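Local coordinates for protein pyridine synthase TbtD (Thermobispora bispora, PDB 5WA4) that probably catalyses the formal [4+2] aza-cycloaddition that forms the central pyridine ring of the thiopeptide antibiotic thiomuracin, working on a leader-peptide-bearing substrate, at residues E196-R201 and T331-F336. Sequence-based numbering, arbitrary orientation.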
ATOM      1  N   GLU E 196       9.850   4.840 -20.443  1.00 46.55           N
ATOM      2  CA  GLU E 196      10.048   4.078 -19.219  1.00 53.12           C
ATOM      3  C   GLU E 196       8.727   3.624 -18.566  1.00 52.38           C
ATOM      4  O   GLU E 196       8.675   2.570 -17.933  1.00 51.61           O
ATOM      5  CB  GLU E 196      10.871   4.902 -18.236  1.00 51.17           C
ATOM      6  CG  GLU E 196      12.297   5.072 -18.683  1.00 54.31           C
ATOM      7  CD  GLU E 196      13.039   3.750 -18.705  1.00 64.27           C
ATOM      8  OE1 GLU E 196      12.660   2.856 -17.908  1.00 56.52           O
ATOM      9  OE2 GLU E 196      13.993   3.597 -19.521  1.00 73.40           O
ATOM     10  N   ALA E 197       7.669   4.411 -18.741  1.00 45.91           N
ATOM     11  CA  ALA E 197       6.365   4.068 -18.199  1.00 47.11           C
ATOM     12  C   ALA E 197       5.848   2.779 -18.840  1.00 50.36           C
ATOM     13  O   ALA E 197       5.349   1.883 -18.162  1.00 48.07           O
ATOM     14  CB  ALA E 197       5.402   5.209 -18.421  1.00 47.78           C
ATOM     15  N   TYR E 198       5.994   2.708 -20.158  1.00 51.49           N
ATOM     16  CA  TYR E 198       5.741   1.505 -20.946  1.00 53.15           C
ATOM     17  C   TYR E 198       6.629   0.343 -20.552  1.00 51.71           C
ATOM     18  O   TYR E 198       6.147  -0.763 -20.397  1.00 53.42           O
ATOM     19  CB  TYR E 198       5.948   1.789 -22.438  1.00 50.47           C
ATOM     20  CG  TYR E 198       5.756   0.617 -23.378  1.00 46.47           C
ATOM     21  CD1 TYR E 198       4.501   0.056 -23.576  1.00 47.01           C
ATOM     22  CD2 TYR E 198       6.814   0.114 -24.113  1.00 55.96           C
ATOM     23  CE1 TYR E 198       4.305  -0.983 -24.450  1.00 46.16           C
ATOM     24  CE2 TYR E 198       6.638  -0.950 -25.014  1.00 52.03           C
ATOM     25  CZ  TYR E 198       5.376  -1.491 -25.182  1.00 55.68           C
ATOM     26  OH  TYR E 198       5.176  -2.535 -26.079  1.00 44.05           O
ATOM     27  N   LEU E 199       7.930   0.575 -20.413  1.00 53.38           N
ATOM     28  CA  LEU E 199       8.822  -0.553 -20.170  1.00 55.93           C
ATOM     29  C   LEU E 199       8.506  -1.194 -18.810  1.00 53.06           C
ATOM     30  O   LEU E 199       8.420  -2.410 -18.695  1.00 56.87           O
ATOM     31  CB  LEU E 199      10.278  -0.118 -20.275  1.00 54.12           C
ATOM     32  CG  LEU E 199      10.754   0.232 -21.694  1.00 48.96           C
ATOM     33  CD1 LEU E 199      12.076   0.953 -21.635  1.00 54.39           C
ATOM     34  CD2 LEU E 199      10.912  -0.986 -22.511  1.00 56.08           C
ATOM     35  N   ALA E 200       8.268  -0.377 -17.797  1.00 56.08           N
ATOM     36  CA  ALA E 200       7.872  -0.881 -16.482  1.00 53.89           C
ATOM     37  C   ALA E 200       6.579  -1.724 -16.500  1.00 59.33           C
ATOM     38  O   ALA E 200       6.375  -2.576 -15.638  1.00 56.54           O
ATOM     39  CB  ALA E 200       7.715   0.273 -15.533  1.00 45.38           C
ATOM     40  N   ARG E 201       5.706  -1.479 -17.472  1.00 58.11           N
ATOM     41  CA  ARG E 201       4.485  -2.265 -17.631  1.00 56.13           C
ATOM     42  C   ARG E 201       4.745  -3.685 -18.187  1.00 60.38           C
ATOM     43  O   ARG E 201       3.938  -4.600 -17.973  1.00 58.83           O
ATOM     44  CB  ARG E 201       3.494  -1.524 -18.550  1.00 59.71           C
ATOM     45  CG  ARG E 201       2.848  -0.259 -17.943  1.00 70.69           C
ATOM     46  CD  ARG E 201       1.941   0.504 -18.942  1.00 68.48           C
ATOM     47  NE  ARG E 201       0.787  -0.280 -19.395  1.00 92.60           N
ATOM     48  CZ  ARG E 201      -0.395  -0.357 -18.777  1.00 94.07           C
ATOM     49  NH1 ARG E 201      -0.628   0.329 -17.662  1.00 96.22           N
ATOM     50  NH2 ARG E 201      -1.363  -1.111 -19.297  1.00 73.76           N
ATOM     51  N   THR E 331       1.799   2.716 -33.730  1.00 50.34           N
ATOM     52  CA  THR E 331       1.321   1.829 -32.664  1.00 54.66           C
ATOM     53  C   THR E 331       1.939   2.313 -31.373  1.00 49.63           C
ATOM     54  O   THR E 331       3.052   2.848 -31.400  1.00 55.87           O
ATOM     55  CB  THR E 331       1.702   0.334 -32.923  1.00 55.08           C
ATOM     56  OG1 THR E 331       3.132   0.175 -32.876  1.00 54.59           O
ATOM     57  CG2 THR E 331       1.194  -0.118 -34.274  1.00 46.04           C
ATOM     58  N   PRO E 332       1.233   2.150 -30.247  1.00 46.40           N
ATOM     59  CA  PRO E 332       1.806   2.577 -28.959  1.00 48.31           C
ATOM     60  C   PRO E 332       3.250   2.131 -28.800  1.00 48.32           C
ATOM     61  O   PRO E 332       4.083   2.937 -28.370  1.00 51.68           O
ATOM     62  CB  PRO E 332       0.895   1.906 -27.931  1.00 37.90           C
ATOM     63  CG  PRO E 332      -0.439   1.899 -28.607  1.00 33.19           C
ATOM     64  CD  PRO E 332      -0.177   1.748 -30.114  1.00 46.92           C
ATOM     65  N   HIS E 333       3.544   0.900 -29.225  1.00 47.76           N
ATOM     66  CA  HIS E 333       4.880   0.321 -29.151  1.00 43.95           C
ATOM     67  C   HIS E 333       5.860   1.113 -29.990  1.00 46.86           C
ATOM     68  O   HIS E 333       6.987   1.395 -29.565  1.00 45.83           O
ATOM     69  CB  HIS E 333       4.870  -1.142 -29.629  1.00 51.48           C
ATOM     70  CG  HIS E 333       6.206  -1.801 -29.548  1.00 42.59           C
ATOM     71  ND1 HIS E 333       6.719  -2.302 -28.375  1.00 50.48           N
ATOM     72  CD2 HIS E 333       7.176  -1.963 -30.480  1.00 43.17           C
ATOM     73  CE1 HIS E 333       7.936  -2.774 -28.588  1.00 48.13           C
ATOM     74  NE2 HIS E 333       8.231  -2.585 -29.862  1.00 50.64           N
ATOM     75  N   GLN E 334       5.443   1.464 -31.200  1.00 48.63           N
ATOM     76  CA  GLN E 334       6.319   2.264 -32.044  1.00 47.96           C
ATOM     77  C   GLN E 334       6.548   3.626 -31.380  1.00 49.04           C
ATOM     78  O   GLN E 334       7.679   4.125 -31.361  1.00 49.45           O
ATOM     79  CB  GLN E 334       5.739   2.420 -33.452  1.00 50.78           C
ATOM     80  CG  GLN E 334       5.754   1.161 -34.321  1.00 46.27           C
ATOM     81  CD  GLN E 334       5.133   1.394 -35.695  1.00 50.56           C
ATOM     82  OE1 GLN E 334       3.939   1.671 -35.825  1.00 44.26           O
ATOM     83  NE2 GLN E 334       5.962   1.313 -36.732  1.00 71.60           N
ATOM     84  N   ARG E 335       5.488   4.211 -30.812  1.00 49.85           N
ATOM     85  CA  ARG E 335       5.606   5.503 -30.128  1.00 43.09           C
ATOM     86  C   ARG E 335       6.615   5.444 -28.989  1.00 46.74           C
ATOM     87  O   ARG E 335       7.537   6.281 -28.933  1.00 41.25           O
ATOM     88  CB  ARG E 335       4.262   5.976 -29.589  1.00 45.79           C
ATOM     89  CG  ARG E 335       4.270   7.479 -29.183  1.00 52.54           C
ATOM     90  CD  ARG E 335       3.241   7.783 -28.087  1.00 39.20           C
ATOM     91  NE  ARG E 335       2.010   7.070 -28.391  1.00 43.56           N
ATOM     92  CZ  ARG E 335       1.297   6.402 -27.495  1.00 49.31           C
ATOM     93  NH1 ARG E 335       1.689   6.371 -26.229  1.00 48.71           N
ATOM     94  NH2 ARG E 335       0.189   5.766 -27.866  1.00 55.46           N
ATOM     95  N   PHE E 336       6.476   4.452 -28.101  1.00 41.35           N
ATOM     96  CA  PHE E 336       7.440   4.317 -27.009  1.00 39.69           C
ATOM     97  C   PHE E 336       8.869   4.110 -27.505  1.00 47.65           C
ATOM     98  O   PHE E 336       9.813   4.645 -26.925  1.00 48.11           O
ATOM     99  CB  PHE E 336       7.020   3.203 -26.069  1.00 40.45           C
ATOM    100  CG  PHE E 336       5.712   3.484 -25.394  1.00 48.47           C
ATOM    101  CD1 PHE E 336       5.553   4.640 -24.627  1.00 54.18           C
ATOM    102  CD2 PHE E 336       4.634   2.645 -25.547  1.00 47.87           C
ATOM    103  CE1 PHE E 336       4.337   4.941 -24.012  1.00 54.43           C
ATOM    104  CE2 PHE E 336       3.408   2.936 -24.932  1.00 55.53           C
ATOM    105  CZ  PHE E 336       3.259   4.083 -24.167  1.00 50.03           C
TER
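Y198 sets its CB over the centre of the F336 ring, and its own ring runs on past the rim, near parallel (planes 11° apart, centroids 4.4 Å) but slid so far that the two barely overlap. With H333 they make an aromatic cluster joining the C-terminal part of helix 184-201 to the first turn of helix 332-352, in the helical part of this lantibiotic dehydratase C-terminal family member. The CB methylene makes a CH-pi contact, 3.4 Å from the F336 centroid and almost on the ring normal; phenylalanine suits the place by offering it a flat apolar face. The Y198 side chain leaves its helix with CG anti to the backbone N (chi1 178°), which carries the ring across F336 and its hydroxyl on to H333. Tyrosine fits here because its ring packs against phenylalanine while its polar end reaches an imidazole. Y198 OH and H333 ND1 are hydrogen-bonded at 2.8 Å, and either could be the donor; histidine presents a ring nitrogen at its edge, in plane with the hydroxyl, that can give or accept this bond. The two rings themselves meet rim to rim, with planes at 69°. R202 also hydrogen-bonds to Y198 OH, so two partners grip this oxygen, while W212 of helix 205-218 and S95 of a second subunit pack against the Y198 side chain. F336 in turn meets the ring of H194. The helix bearing H333 and F336 starts with a capping box, where a threonine hydroxyl and a glutamine carbonyl serve as acceptors for N-H groups: T331, the N-cap, takes the Q334 N-H on its OG1 at 3.1 Å, and T331 N returns a bond to a lone pair of Q334 OE1, 3.2 Å away and in the plane of that amide carbonyl.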